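Local structure of putative periplasmic protein (Wolinella succinogenes, 3KN3) at residues T43-A46 with L47-G50; A207-P210 with K211-E214. The protein probably serves as a periplasmic solute-binding protein of the PBP superfamily, possibly for tungstate uptake, and has been seen with glutathione bound. All blocks are in the same frame, centred on the assembly; numbering follows the deposited sequence.

Interaction 1. Residues T43-A46 with L47-G50; sequences TGNA and LKLG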
# COMPACT_ATOMS: atom_id res chain seq x y z
N THR A 43 -4.76 -1.69 -12.62
CA THR A 43 -3.32 -1.85 -12.55
C THR A 43 -2.75 -2.19 -13.91
O THR A 43 -1.81 -1.55 -14.37
CB THR A 43 -2.91 -2.98 -11.60
OG1 THR A 43 -3.13 -2.56 -10.26
CG2 THR A 43 -1.44 -3.30 -11.77
N GLY A 44 -3.31 -3.23 -14.52
CA GLY A 44 -2.83 -3.69 -15.80
C GLY A 44 -2.88 -2.57 -16.82
O GLY A 44 -1.92 -2.34 -17.58
N ASN A 45 -4.01 -1.87 -16.84
CA ASN A 45 -4.21 -0.73 -17.75
C ASN A 45 -3.29 0.46 -17.46
O ASN A 45 -2.88 1.16 -18.38
CB ASN A 45 -5.68 -0.30 -17.77
CG ASN A 45 -6.57 -1.26 -18.57
OD1 ASN A 45 -7.75 -1.38 -18.30
ND2 ASN A 45 -5.99 -1.93 -19.57
N ALA A 46 -2.96 0.69 -16.19
CA ALA A 46 -2.02 1.75 -15.83
C ALA A 46 -0.67 1.43 -16.44
O ALA A 46 -0.05 2.29 -17.08
CB ALA A 46 -1.91 1.92 -14.32
N LEU A 47 -0.22 0.19 -16.28
CA LEU A 47 1.03 -0.23 -16.89
C LEU A 47 0.95 -0.22 -18.41
O LEU A 47 1.89 0.23 -19.09
CB LEU A 47 1.45 -1.60 -16.39
CG LEU A 47 1.59 -1.64 -14.86
CD1 LEU A 47 1.84 -3.06 -14.43
CD2 LEU A 47 2.73 -0.71 -14.37
N LYS A 48 -0.17 -0.69 -18.95
CA LYS A 48 -0.34 -0.74 -20.40
C LYS A 48 -0.23 0.68 -20.98
O LYS A 48 0.25 0.86 -22.10
CB LYS A 48 -1.65 -1.44 -20.79
CG LYS A 48 -1.65 -2.01 -22.21
CD LYS A 48 -2.79 -3.01 -22.42
CE LYS A 48 -4.18 -2.36 -22.26
NZ LYS A 48 -5.32 -3.26 -22.63
N LEU A 49 -0.61 1.68 -20.20
CA LEU A 49 -0.57 3.06 -20.67
C LEU A 49 0.88 3.52 -20.86
O LEU A 49 1.20 4.22 -21.82
CB LEU A 49 -1.33 4.00 -19.74
CG LEU A 49 -2.84 4.06 -19.94
CD1 LEU A 49 -3.55 4.74 -18.77
CD2 LEU A 49 -3.13 4.81 -21.23
N GLY A 50 1.74 3.08 -19.95
CA GLY A 50 3.15 3.33 -20.09
C GLY A 50 3.76 2.50 -21.21
O GLY A 50 4.68 2.93 -21.89

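Interaction 2. Residues A207-P210 with K211-E214; sequences AVNP and KRCE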
# COMPACT_ATOMS: atom_id res chain seq x y z
N ALA A 207 9.37 5.70 -14.44
CA ALA A 207 9.37 6.50 -15.65
C ALA A 207 9.16 5.61 -16.84
O ALA A 207 9.60 4.47 -16.88
CB ALA A 207 10.67 7.26 -15.79
N VAL A 208 8.47 6.16 -17.83
CA VAL A 208 8.32 5.48 -19.08
C VAL A 208 9.68 5.47 -19.78
O VAL A 208 10.34 6.50 -19.89
CB VAL A 208 7.18 6.14 -19.92
CG1 VAL A 208 7.39 5.93 -21.41
CG2 VAL A 208 5.84 5.59 -19.48
N ASN A 209 10.11 4.30 -20.22
CA ASN A 209 11.39 4.15 -20.88
C ASN A 209 11.51 4.99 -22.15
O ASN A 209 10.84 4.71 -23.14
CB ASN A 209 11.64 2.69 -21.23
CG ASN A 209 13.06 2.43 -21.66
OD1 ASN A 209 13.83 3.37 -21.86
ND2 ASN A 209 13.41 1.16 -21.82
N PRO A 210 12.40 5.99 -22.15
CA PRO A 210 12.51 6.90 -23.30
C PRO A 210 13.04 6.16 -24.53
O PRO A 210 12.80 6.59 -25.66
CB PRO A 210 13.54 7.95 -22.85
CG PRO A 210 14.01 7.51 -21.45
CD PRO A 210 13.54 6.12 -21.22
N LYS A 211 13.74 5.06 -24.30
CA LYS A 211 14.30 4.25 -25.37
C LYS A 211 13.19 3.65 -26.22
O LYS A 211 13.39 3.40 -27.41
CB LYS A 211 15.15 3.12 -24.80
CG LYS A 211 16.64 3.24 -25.07
CD LYS A 211 17.26 4.41 -24.31
CE LYS A 211 18.79 4.40 -24.43
NZ LYS A 211 19.39 3.13 -23.91
N ARG A 212 12.03 3.40 -25.64
CA ARG A 212 10.93 2.91 -26.45
C ARG A 212 9.86 3.96 -26.71
O ARG A 212 9.09 3.85 -27.67
CB ARG A 212 10.32 1.61 -25.90
CG ARG A 212 10.11 1.54 -24.42
CD ARG A 212 10.06 0.09 -23.97
NE ARG A 212 9.30 -0.77 -24.88
CZ ARG A 212 7.98 -0.73 -25.01
NH1 ARG A 212 7.28 0.13 -24.29
NH2 ARG A 212 7.36 -1.53 -25.87
N CYS A 213 9.81 5.00 -25.88
CA CYS A 213 8.82 6.04 -26.09
C CYS A 213 9.48 7.38 -26.41
O CYS A 213 9.67 8.22 -25.53
CB CYS A 213 7.85 6.10 -24.90
SG CYS A 213 6.90 4.55 -24.67
N GLU A 214 9.84 7.54 -27.68
CA GLU A 214 10.60 8.69 -28.17
C GLU A 214 10.05 10.02 -27.69
O GLU A 214 10.80 10.97 -27.47
CB GLU A 214 10.61 8.70 -29.70
CG GLU A 214 11.44 7.59 -30.35
CD GLU A 214 11.26 7.53 -31.86
OE1 GLU A 214 10.63 8.46 -32.41
OE2 GLU A 214 11.75 6.57 -32.49

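Interaction 1. Residues T43-A46 with L47-G50
L47 meets T43 one helical turn back, through main chain and side chain alike. Its amide N donates to T43 O at 3.0 Å with an N-H...O angle of 170°, a nearly straight helical bond. The side chain of L47 lies against the same carbonyl, CG being 3.4 Å from T43 O. With CG anti to its own carbonyl carbon, L47 leans back along the helix, and its CD1 comes within 4.2 Å of T43 CG2, a loose apolar approach.

The next rung joins K48 N to G44 O at 2.8 Å. Beyond it the bonding is less regular: L49 N reaches N45 O at 3.0 Å but bends to 134°, and it also makes a weak bond to A46 O at 3.2 Å. G50 N adds a second weak bond to A46 O, at 3.5 Å, so that both bonds this carbonyl accepts within the two segments are weak.

On the outer face N45 and K48 run side by side, pointing the same way. K48 is bent at chi3 (63°), which places its CE 3.3 Å from N45 ND2; the nearby NZ and ND2 are both donors and form no hydrogen bond. Both residues also touch a crystal neighbour, so the lattice may influence their poses.

On the inner face, L47 packs on V58 and V60 and A46 on V60, which seats the helix on strand 57-60, while Y69 OH bonds to L47 O. At the start of the helix, T43 OG1 makes a weak hydrogen bond to T12 OG1. T43 and T12 both contact glutathione where it has been seen bound. The two segments form most of helix 43-51, which follows strand 35-41 and opens at the ligand site, as in periplasmic binding protein folds.

Interaction 2. Residues A207-P210 with K211-E214
N209 and the three residues from K211 to C213 are tied together mainly by hydrogen bonds to two oxygens of N209. Its main-chain O accepts from R212 N at 3.1 Å, with the donor 54° out of the carbonyl plane, and from C213 N at 2.9 Å, this time in the plane. Its side-chain OD1 takes K211 N at 3.0 Å, the donor again lying above the amide plane. The side chain of N209 is turned with CG anti to the backbone N (chi1 -169°), which brings OD1 to K211 N, while ND2 bonds to G73 O.

Apolar contacts add to this. N209 CB lies 3.7 Å from R212 CG, where the two side chains cross at about a right angle; the guanidinium NH1 of R212 goes on to E51 O. V208 CG1 lies 3.5 Å from C213 CB and close to SG, which is disulfide-bonded to C53.

A leucine at N209 would probably leave K211 N and G73 O without these partners and make the turn less firmly held. The bond from OD1 to the amide two residues on defines an Asx turn, here overlapping a beta turn over N209-R212, extended by the bond from C213 N, directly after strand 202-208.

How the interactions relate
The centres of the two contacts are 14 Å apart, yet their edges touch: G50 CA lies 3.6 Å from V208 CG2, and G50 O lies 3.9 Å from C213 SG. The bonds of R212 and C213 to E51 and C53 tie the chain just beyond G50 to the turn. Interaction 1 thus runs from the glutathione-binding residue T43 to G50, which packs beside the cross-link, whereas interaction 2 is remote from the site: T43 OG1 and C213 SG are 18.9 Å apart. The touching edges and the disulfide join helix 43-51 to the turn after strand 202-208, and of the two contacts the first alone reaches the ligand-binding residues.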